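Local coordinates for outer membrane protein assembly factor BamA (Haemophilus ducreyi, PDB 4K3C) that probably acts as the central membrane component of the Bam complex, helping to fold and insert beta-barrel proteins into the outer membrane, at residues R399-K409 with K514-Q525; V95-R103 with D183-S191. All blocks are in the same frame, centred on the assembly; numbering follows the deposited sequence.

Contact 1 of 2, residues R399-K409 with K514-Q525; sequences RGFAGGSIGPK and KKYAGDEIEQFQ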
loop_
_atom_site.group_PDB
_atom_site.type_symbol
_atom_site.label_atom_id
_atom_site.label_comp_id
_atom_site.label_asym_id
_atom_site.label_seq_id
_atom_site.Cartn_x
_atom_site.Cartn_y
_atom_site.Cartn_z
ATOM N N ARG A 399 12.910 -14.325 12.415
ATOM C CA ARG A 399 13.688 -15.260 11.628
ATOM C C ARG A 399 14.428 -16.309 12.483
ATOM O O ARG A 399 14.706 -16.078 13.655
ATOM C CB ARG A 399 14.587 -14.487 10.685
ATOM C CG ARG A 399 13.747 -13.734 9.671
ATOM C CD ARG A 399 14.563 -12.853 8.759
ATOM N NE ARG A 399 14.802 -11.542 9.355
ATOM C CZ ARG A 399 14.977 -10.431 8.655
ATOM N NH1 ARG A 399 15.184 -9.278 9.289
ATOM N NH2 ARG A 399 14.938 -10.477 7.322
ATOM N N GLY A 400 14.678 -17.489 11.922
ATOM C CA GLY A 400 15.247 -18.574 12.702
ATOM C C GLY A 400 14.219 -19.383 13.489
ATOM O O GLY A 400 14.426 -20.558 13.780
ATOM N N PHE A 401 13.104 -18.773 13.854
ATOM C CA PHE A 401 12.016 -19.577 14.398
ATOM C C PHE A 401 10.985 -19.906 13.306
ATOM O O PHE A 401 10.764 -19.109 12.391
ATOM C CB PHE A 401 11.382 -18.888 15.603
ATOM C CG PHE A 401 12.349 -18.650 16.735
ATOM C CD1 PHE A 401 13.344 -17.693 16.624
ATOM C CD2 PHE A 401 12.267 -19.385 17.905
ATOM C CE1 PHE A 401 14.225 -17.470 17.653
ATOM C CE2 PHE A 401 13.151 -19.157 18.938
ATOM C CZ PHE A 401 14.132 -18.202 18.809
ATOM N N ALA A 402 10.379 -21.087 13.370
ATOM C CA ALA A 402 9.391 -21.440 12.355
ATOM C C ALA A 402 8.168 -20.557 12.510
ATOM O O ALA A 402 7.909 -20.030 13.591
ATOM C CB ALA A 402 9.003 -22.887 12.455
ATOM N N GLY A 403 7.429 -20.382 11.423
ATOM C CA GLY A 403 6.212 -19.598 11.470
ATOM C C GLY A 403 5.255 -20.102 12.542
ATOM O O GLY A 403 5.019 -21.308 12.674
ATOM N N GLY A 404 4.733 -19.168 13.333
ATOM C CA GLY A 404 3.736 -19.465 14.347
ATOM C C GLY A 404 4.214 -20.338 15.485
ATOM O O GLY A 404 3.402 -20.946 16.180
ATOM N N SER A 405 5.528 -20.382 15.683
ATOM C CA SER A 405 6.126 -21.196 16.734
ATOM C C SER A 405 6.222 -20.463 18.063
ATOM O O SER A 405 6.483 -21.078 19.091
ATOM C CB SER A 405 7.511 -21.693 16.311
ATOM O OG SER A 405 8.362 -20.608 16.007
ATOM N N ILE A 406 5.997 -19.155 18.050
ATOM C CA ILE A 406 6.113 -18.341 19.261
ATOM C C ILE A 406 4.779 -17.902 19.875
ATOM O O ILE A 406 4.131 -16.997 19.370
ATOM C CB ILE A 406 6.911 -17.052 18.984
ATOM C CG1 ILE A 406 8.185 -17.368 18.210
ATOM C CG2 ILE A 406 7.227 -16.337 20.276
ATOM C CD1 ILE A 406 9.140 -18.212 18.977
ATOM N N GLY A 407 4.395 -18.511 20.989
ATOM C CA GLY A 407 3.248 -18.040 21.745
ATOM C C GLY A 407 2.819 -19.067 22.773
ATOM O O GLY A 407 3.491 -20.083 22.935
ATOM N N PRO A 408 1.689 -18.822 23.462
ATOM C CA PRO A 408 1.210 -19.795 24.457
ATOM C C PRO A 408 0.943 -21.178 23.858
ATOM O O PRO A 408 0.478 -21.303 22.724
ATOM C CB PRO A 408 -0.089 -19.171 24.980
ATOM C CG PRO A 408 0.031 -17.704 24.668
ATOM C CD PRO A 408 0.828 -17.628 23.389
ATOM N N LYS A 409 1.256 -22.212 24.636
ATOM C CA LYS A 409 1.095 -23.596 24.212
ATOM C C LYS A 409 -0.291 -24.160 24.535
ATOM O O LYS A 409 -0.938 -23.752 25.504
ATOM C CB LYS A 409 2.185 -24.458 24.852
ATOM C CG LYS A 409 3.601 -24.046 24.446
ATOM C CD LYS A 409 3.727 -23.873 22.927
ATOM C CE LYS A 409 5.104 -23.372 22.499
ATOM N NZ LYS A 409 6.219 -24.295 22.890
ATOM N N LYS A 514 18.193 -16.338 21.861
ATOM C CA LYS A 514 17.383 -16.621 23.038
ATOM C C LYS A 514 16.185 -17.453 22.604
ATOM O O LYS A 514 15.396 -17.035 21.756
ATOM C CB LYS A 514 16.906 -15.332 23.691
ATOM C CG LYS A 514 17.043 -15.300 25.213
ATOM C CD LYS A 514 16.353 -16.477 25.897
ATOM C CE LYS A 514 15.792 -16.092 27.267
ATOM N NZ LYS A 514 16.841 -16.098 28.325
ATOM N N LYS A 515 16.066 -18.651 23.156
ATOM C CA LYS A 515 14.887 -19.461 22.900
ATOM C C LYS A 515 14.352 -20.035 24.196
ATOM O O LYS A 515 14.869 -19.786 25.285
ATOM C CB LYS A 515 15.189 -20.587 21.902
ATOM C CG LYS A 515 16.415 -21.424 22.246
ATOM C CD LYS A 515 16.643 -22.513 21.222
ATOM C CE LYS A 515 17.981 -23.199 21.440
ATOM N NZ LYS A 515 18.232 -24.269 20.416
ATOM N N TYR A 516 13.284 -20.795 24.077
ATOM C CA TYR A 516 12.718 -21.431 25.236
ATOM C C TYR A 516 12.526 -22.876 24.830
ATOM O O TYR A 516 12.493 -23.182 23.630
ATOM C CB TYR A 516 11.429 -20.703 25.689
ATOM C CG TYR A 516 11.745 -19.394 26.414
ATOM C CD1 TYR A 516 12.193 -18.283 25.711
ATOM C CD2 TYR A 516 11.639 -19.287 27.795
ATOM C CE1 TYR A 516 12.515 -17.113 26.353
ATOM C CE2 TYR A 516 11.963 -18.110 28.444
ATOM C CZ TYR A 516 12.402 -17.025 27.715
ATOM O OH TYR A 516 12.739 -15.838 28.336
ATOM N N ALA A 517 12.486 -23.756 25.830
ATOM C CA ALA A 517 12.246 -25.176 25.631
ATOM C C ALA A 517 11.038 -25.343 24.746
ATOM O O ALA A 517 10.012 -24.706 24.978
ATOM C CB ALA A 517 11.992 -25.835 26.953
ATOM N N GLY A 518 11.168 -26.176 23.717
ATOM C CA GLY A 518 10.046 -26.541 22.866
ATOM C C GLY A 518 9.753 -25.595 21.718
ATOM O O GLY A 518 8.776 -25.782 20.983
ATOM N N ASP A 519 10.594 -24.575 21.574
ATOM C CA ASP A 519 10.469 -23.625 20.482
ATOM C C ASP A 519 10.923 -24.230 19.157
ATOM O O ASP A 519 12.019 -24.786 19.062
ATOM C CB ASP A 519 11.265 -22.368 20.808
ATOM C CG ASP A 519 10.615 -21.559 21.889
ATOM O OD1 ASP A 519 9.577 -22.032 22.400
ATOM O OD2 ASP A 519 11.133 -20.476 22.235
ATOM N N GLU A 520 10.085 -24.142 18.126
ATOM C CA GLU A 520 10.498 -24.715 16.855
ATOM C C GLU A 520 11.434 -23.818 16.050
ATOM O O GLU A 520 11.024 -22.773 15.531
ATOM C CB GLU A 520 9.319 -25.108 16.007
ATOM C CG GLU A 520 9.762 -25.519 14.651
ATOM C CD GLU A 520 8.661 -26.164 13.909
ATOM O OE1 GLU A 520 7.773 -26.688 14.605
ATOM O OE2 GLU A 520 8.677 -26.151 12.657
ATOM N N ILE A 521 12.684 -24.260 15.935
ATOM C CA ILE A 521 13.719 -23.520 15.225
ATOM C C ILE A 521 13.831 -23.927 13.762
ATOM O O ILE A 521 14.109 -25.073 13.463
ATOM C CB ILE A 521 15.101 -23.755 15.876
ATOM C CG1 ILE A 521 15.074 -23.352 17.347
ATOM C CG2 ILE A 521 16.179 -22.985 15.138
ATOM C CD1 ILE A 521 14.646 -21.928 17.578
ATOM N N GLU A 522 13.632 -22.978 12.859
ATOM C CA GLU A 522 13.834 -23.199 11.427
ATOM C C GLU A 522 14.807 -22.141 10.913
ATOM O O GLU A 522 14.400 -21.054 10.508
ATOM C CB GLU A 522 12.496 -23.092 10.697
ATOM C CG GLU A 522 12.542 -23.079 9.178
ATOM C CD GLU A 522 11.154 -22.914 8.562
ATOM O OE1 GLU A 522 10.441 -21.941 8.918
ATOM O OE2 GLU A 522 10.773 -23.769 7.731
ATOM N N GLN A 523 16.095 -22.471 10.952
ATOM C CA GLN A 523 17.179 -21.540 10.644
ATOM C C GLN A 523 17.176 -20.982 9.227
ATOM O O GLN A 523 17.287 -19.768 9.019
ATOM C CB GLN A 523 18.519 -22.222 10.881
ATOM C CG GLN A 523 18.545 -23.041 12.126
ATOM C CD GLN A 523 19.943 -23.314 12.584
ATOM O OE1 GLN A 523 20.625 -24.188 12.047
ATOM N NE2 GLN A 523 20.390 -22.561 13.574
ATOM N N PHE A 524 17.097 -21.866 8.246
ATOM C CA PHE A 524 17.063 -21.394 6.878
ATOM C C PHE A 524 15.613 -21.220 6.437
ATOM O O PHE A 524 14.770 -22.089 6.631
ATOM C CB PHE A 524 17.834 -22.328 5.954
ATOM C CG PHE A 524 17.946 -21.825 4.556
ATOM C CD1 PHE A 524 18.731 -20.723 4.268
ATOM C CD2 PHE A 524 17.268 -22.457 3.521
ATOM C CE1 PHE A 524 18.844 -20.256 2.968
ATOM C CE2 PHE A 524 17.372 -22.003 2.220
ATOM C CZ PHE A 524 18.163 -20.897 1.939
ATOM N N GLN A 525 15.332 -20.066 5.863
ATOM C CA GLN A 525 13.999 -19.719 5.451
ATOM C C GLN A 525 14.122 -18.934 4.149
ATOM O O GLN A 525 15.164 -18.351 3.880
ATOM C CB GLN A 525 13.320 -18.905 6.552
ATOM C CG GLN A 525 13.100 -19.696 7.842
ATOM C CD GLN A 525 12.939 -18.822 9.073
ATOM O OE1 GLN A 525 13.714 -17.882 9.296
ATOM N NE2 GLN A 525 11.945 -19.146 9.897
#
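Gln525 reaches across to the backbone of Gly400 and Phe401 with both ends of its amide. Its OE1 takes the N-H of Gly400 in a nearly straight bond (2.8 Å from N to OE1, 167° at the hydrogen), the donor standing above the carbonyl plane instead of on a lone pair. NE2 turns to Phe401 O in a weaker, bent bond and also weakly to Glu522 OE1; the bond from Gly400, helped by these weak ones, favours this amide orientation. CG sits beside the backbone N (chi1 -65°) and the chain then runs extended, which brings the amide to the other backbone. Arg399, Gly400 and Phe401 form the RGF motif of the long loop 6 of Omp85 proteins, which folds into the barrel and here meets the start of the last barrel strand. Arg399 points off to the inner barrel wall, in a salt bridge with Asp460 and a cation-pi contact with Phe458. The Phe401 ring carries Ile521 CD1 over one face, off-centre at 3.8 Å from the centroid, while Lys514 O meets the ring edge at CZ, 3.4 Å away. Ala402 N then bonds to Glu520 O, 2.8 Å, at 175°. Ala402 CB touches Glu520 CG at 3.5 Å and, on a different flank, Glu522 CB at 3.9 Å. Ala402 O in turn accepts both Ser405 OG and Ser405 N, closing a type II turn.

Contact 2 of 2, residues V95-R103 with D183-S191; sequences VTADSTLRR and DNFLGMGSS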
loop_
_atom_site.group_PDB
_atom_site.type_symbol
_atom_site.label_atom_id
_atom_site.label_comp_id
_atom_site.label_asym_id
_atom_site.label_seq_id
_atom_site.Cartn_x
_atom_site.Cartn_y
_atom_site.Cartn_z
ATOM N N VAL A 95 -17.995 3.792 -24.880
ATOM C CA VAL A 95 -18.399 3.021 -23.728
ATOM C C VAL A 95 -18.261 3.845 -22.464
ATOM O O VAL A 95 -19.021 3.636 -21.521
ATOM C CB VAL A 95 -17.696 1.624 -23.636
ATOM C CG1 VAL A 95 -16.923 1.310 -24.915
ATOM C CG2 VAL A 95 -16.798 1.529 -22.405
ATOM N N THR A 96 -17.352 4.818 -22.458
ATOM C CA THR A 96 -16.990 5.475 -21.189
ATOM C C THR A 96 -18.098 6.256 -20.469
ATOM O O THR A 96 -18.944 5.622 -19.838
ATOM C CB THR A 96 -15.624 6.186 -21.241
ATOM O OG1 THR A 96 -14.611 5.189 -21.428
ATOM C CG2 THR A 96 -15.316 6.889 -19.939
ATOM N N ALA A 97 -18.117 7.584 -20.562
ATOM C CA ALA A 97 -19.039 8.433 -19.774
ATOM C C ALA A 97 -18.518 9.837 -19.761
ATOM O O ALA A 97 -17.337 10.058 -19.494
ATOM C CB ALA A 97 -19.180 7.967 -18.330
ATOM N N ASP A 98 -19.399 10.794 -20.014
ATOM C CA ASP A 98 -19.017 12.186 -19.902
ATOM C C ASP A 98 -18.493 12.381 -18.491
ATOM O O ASP A 98 -17.480 13.035 -18.292
ATOM C CB ASP A 98 -20.206 13.103 -20.169
ATOM C CG ASP A 98 -19.813 14.554 -20.214
ATOM O OD1 ASP A 98 -19.788 15.198 -19.138
ATOM O OD2 ASP A 98 -19.515 15.054 -21.323
ATOM N N SER A 99 -19.175 11.759 -17.532
ATOM C CA SER A 99 -18.793 11.791 -16.131
ATOM C C SER A 99 -17.345 11.388 -15.968
ATOM O O SER A 99 -16.514 12.184 -15.540
ATOM C CB SER A 99 -19.663 10.826 -15.323
ATOM O OG SER A 99 -21.021 10.852 -15.738
ATOM N N THR A 100 -17.045 10.149 -16.339
ATOM C CA THR A 100 -15.751 9.536 -16.038
ATOM C C THR A 100 -14.539 10.259 -16.663
ATOM O O THR A 100 -13.421 10.146 -16.173
ATOM C CB THR A 100 -15.790 8.016 -16.361
ATOM O OG1 THR A 100 -16.855 7.413 -15.616
ATOM C CG2 THR A 100 -14.490 7.313 -15.992
ATOM N N LEU A 101 -14.772 11.024 -17.725
ATOM C CA LEU A 101 -13.726 11.853 -18.324
ATOM C C LEU A 101 -13.774 13.279 -17.740
ATOM O O LEU A 101 -12.741 13.888 -17.465
ATOM C CB LEU A 101 -13.855 11.889 -19.860
ATOM C CG LEU A 101 -13.765 10.605 -20.706
ATOM C CD1 LEU A 101 -14.917 10.543 -21.694
ATOM C CD2 LEU A 101 -12.453 10.502 -21.459
ATOM N N ARG A 102 -14.979 13.805 -17.550
ATOM C CA ARG A 102 -15.145 15.122 -16.946
ATOM C C ARG A 102 -15.079 14.984 -15.435
ATOM O O ARG A 102 -16.088 15.055 -14.731
ATOM C CB ARG A 102 -16.457 15.773 -17.375
ATOM C CG ARG A 102 -16.623 17.194 -16.892
ATOM C CD ARG A 102 -17.793 17.842 -17.578
ATOM N NE ARG A 102 -17.522 18.086 -18.988
ATOM C CZ ARG A 102 -18.411 17.904 -19.954
ATOM N NH1 ARG A 102 -18.081 18.158 -21.214
ATOM N NH2 ARG A 102 -19.631 17.471 -19.660
ATOM N N ARG A 103 -13.867 14.764 -14.954
ATOM C CA ARG A 103 -13.602 14.535 -13.554
ATOM C C ARG A 103 -12.124 14.790 -13.500
ATOM O O ARG A 103 -11.587 15.280 -12.509
ATOM C CB ARG A 103 -13.931 13.086 -13.169
ATOM C CG ARG A 103 -12.804 12.335 -12.451
ATOM C CD ARG A 103 -12.557 10.936 -13.048
ATOM N NE ARG A 103 -13.402 9.901 -12.451
ATOM C CZ ARG A 103 -13.224 8.593 -12.624
ATOM N NH1 ARG A 103 -14.040 7.723 -12.031
ATOM N NH2 ARG A 103 -12.220 8.152 -13.377
ATOM N N ASP A 183 -11.429 -3.161 -15.570
ATOM C CA ASP A 183 -11.374 -1.789 -15.121
ATOM C C ASP A 183 -12.311 -0.921 -15.929
ATOM O O ASP A 183 -12.788 -1.336 -16.991
ATOM C CB ASP A 183 -9.969 -1.266 -15.261
ATOM C CG ASP A 183 -9.480 -0.697 -14.001
ATOM O OD1 ASP A 183 -10.181 0.205 -13.481
ATOM O OD2 ASP A 183 -8.428 -1.183 -13.527
ATOM N N ASN A 184 -12.567 0.284 -15.426
ATOM C CA ASN A 184 -13.469 1.203 -16.094
ATOM C C ASN A 184 -14.839 0.536 -16.366
ATOM O O ASN A 184 -15.541 0.874 -17.310
ATOM C CB ASN A 184 -12.809 1.731 -17.365
ATOM C CG ASN A 184 -13.588 2.845 -18.004
ATOM O OD1 ASN A 184 -14.411 3.487 -17.355
ATOM N ND2 ASN A 184 -13.344 3.080 -19.291
ATOM N N PHE A 185 -15.183 -0.438 -15.525
ATOM C CA PHE A 185 -16.497 -1.070 -15.475
ATOM C C PHE A 185 -17.461 -0.070 -14.903
ATOM O O PHE A 185 -17.202 0.466 -13.838
ATOM C CB PHE A 185 -16.407 -2.244 -14.491
ATOM C CG PHE A 185 -17.720 -2.928 -14.195
ATOM C CD1 PHE A 185 -18.629 -2.389 -13.291
ATOM C CD2 PHE A 185 -18.010 -4.153 -14.771
ATOM C CE1 PHE A 185 -19.818 -3.030 -13.010
ATOM C CE2 PHE A 185 -19.192 -4.805 -14.489
ATOM C CZ PHE A 185 -20.099 -4.245 -13.608
ATOM N N LEU A 186 -18.561 0.215 -15.581
ATOM C CA LEU A 186 -18.773 -0.143 -16.956
ATOM C C LEU A 186 -18.796 1.220 -17.590
ATOM O O LEU A 186 -19.861 1.809 -17.728
ATOM C CB LEU A 186 -20.160 -0.745 -17.148
ATOM C CG LEU A 186 -20.795 -1.705 -16.137
ATOM C CD1 LEU A 186 -21.674 -0.983 -15.122
ATOM C CD2 LEU A 186 -21.595 -2.748 -16.905
ATOM N N GLY A 187 -17.627 1.749 -17.931
ATOM C CA GLY A 187 -17.523 3.119 -18.390
ATOM C C GLY A 187 -17.592 4.089 -17.226
ATOM O O GLY A 187 -17.519 5.299 -17.422
ATOM N N MET A 188 -17.718 3.551 -16.015
ATOM C CA MET A 188 -17.892 4.345 -14.806
ATOM C C MET A 188 -16.597 4.616 -14.029
ATOM O O MET A 188 -16.615 5.238 -12.965
ATOM C CB MET A 188 -18.882 3.649 -13.879
ATOM C CG MET A 188 -20.314 3.613 -14.379
ATOM S SD MET A 188 -21.367 2.582 -13.323
ATOM C CE MET A 188 -22.904 2.900 -14.184
ATOM N N GLY A 189 -15.476 4.129 -14.537
ATOM C CA GLY A 189 -14.201 4.392 -13.902
ATOM C C GLY A 189 -13.908 3.559 -12.667
ATOM O O GLY A 189 -12.873 3.722 -12.023
ATOM N N SER A 190 -14.802 2.649 -12.327
ATOM C CA SER A 190 -14.524 1.756 -11.220
ATOM C C SER A 190 -13.816 0.457 -11.657
ATOM O O SER A 190 -13.310 0.335 -12.776
ATOM C CB SER A 190 -15.814 1.446 -10.483
ATOM O OG SER A 190 -16.832 1.058 -11.383
ATOM N N SER A 191 -13.746 -0.508 -10.752
ATOM C CA SER A 191 -13.016 -1.721 -11.049
ATOM C C SER A 191 -13.633 -2.902 -10.337
ATOM O O SER A 191 -13.867 -2.864 -9.135
ATOM C CB SER A 191 -11.552 -1.581 -10.661
ATOM O OG SER A 191 -10.777 -2.597 -11.278
#
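Two glycines at positive phi, Gly187 and Gly189, give 183-191 a nearly bare backbone surface against Thr96 and Thr100, so threonine side chains and main chain make most of this contact. Thr100 meets the turn with both branches. Its OG1 donates to Gly187 O at 2.9 Å, in the carbonyl plane and on a lone pair, while CG2 rests on Gly189 CA at 3.6 Å. With OG1 beside the backbone N (chi1 -57°) and CG2 anti to that N, one methyl and one hydroxyl face neighbouring peptides of the turn. The turn joins barrel strands 175-185 and 190-198 at the periplasmic rim, and the short helix 98-101 belongs to the POTRA domain next to the barrel, making this a junction between the two domains. Asn184 ties a second thread across it: ND2 donates to Thr96 OG1 (3.3 Å, 162° at the hydrogen), with the hydroxyl oxygen in the amide plane and the side chains crossing at about a right angle. Thr96 OG1 is also bonded to Glu156. From its other end, the same amide accepts Gly189 N at OD1, 3.1 Å and in the carbonyl plane, so both amide ends are engaged and a flip is disfavoured. Arg103 NH1 lies 3.8 Å from Gly189 CA, which sits oblique to the guanidinium, and Thr100 CG2 lies over one face of that group, toward its rim; Phe130 packs against Arg103 and Asn184.

How the contacts relate
Contact 2 closes along the chain before contact 1 opens, and the two sit on opposite sides of the chain's centre, with centres 50 Å apart and nearest atoms about 33 Å apart. Both reach the barrel wall, contact 2 through strands 175-185 and 190-198 near its beginning, contact 1 through the closing strand 521-531. Strand 160-169 lies between them, pairing with 175-185 along one edge and with 521-531 along the other, so both contacts lie close to where the barrel closes. The chain holds the last two POTRA domains and the barrel; contact 2 joins the second of these domains to the periplasmic rim, and contact 1 is where the inward-folded loop 6 meets the last strand, toward the extracellular end.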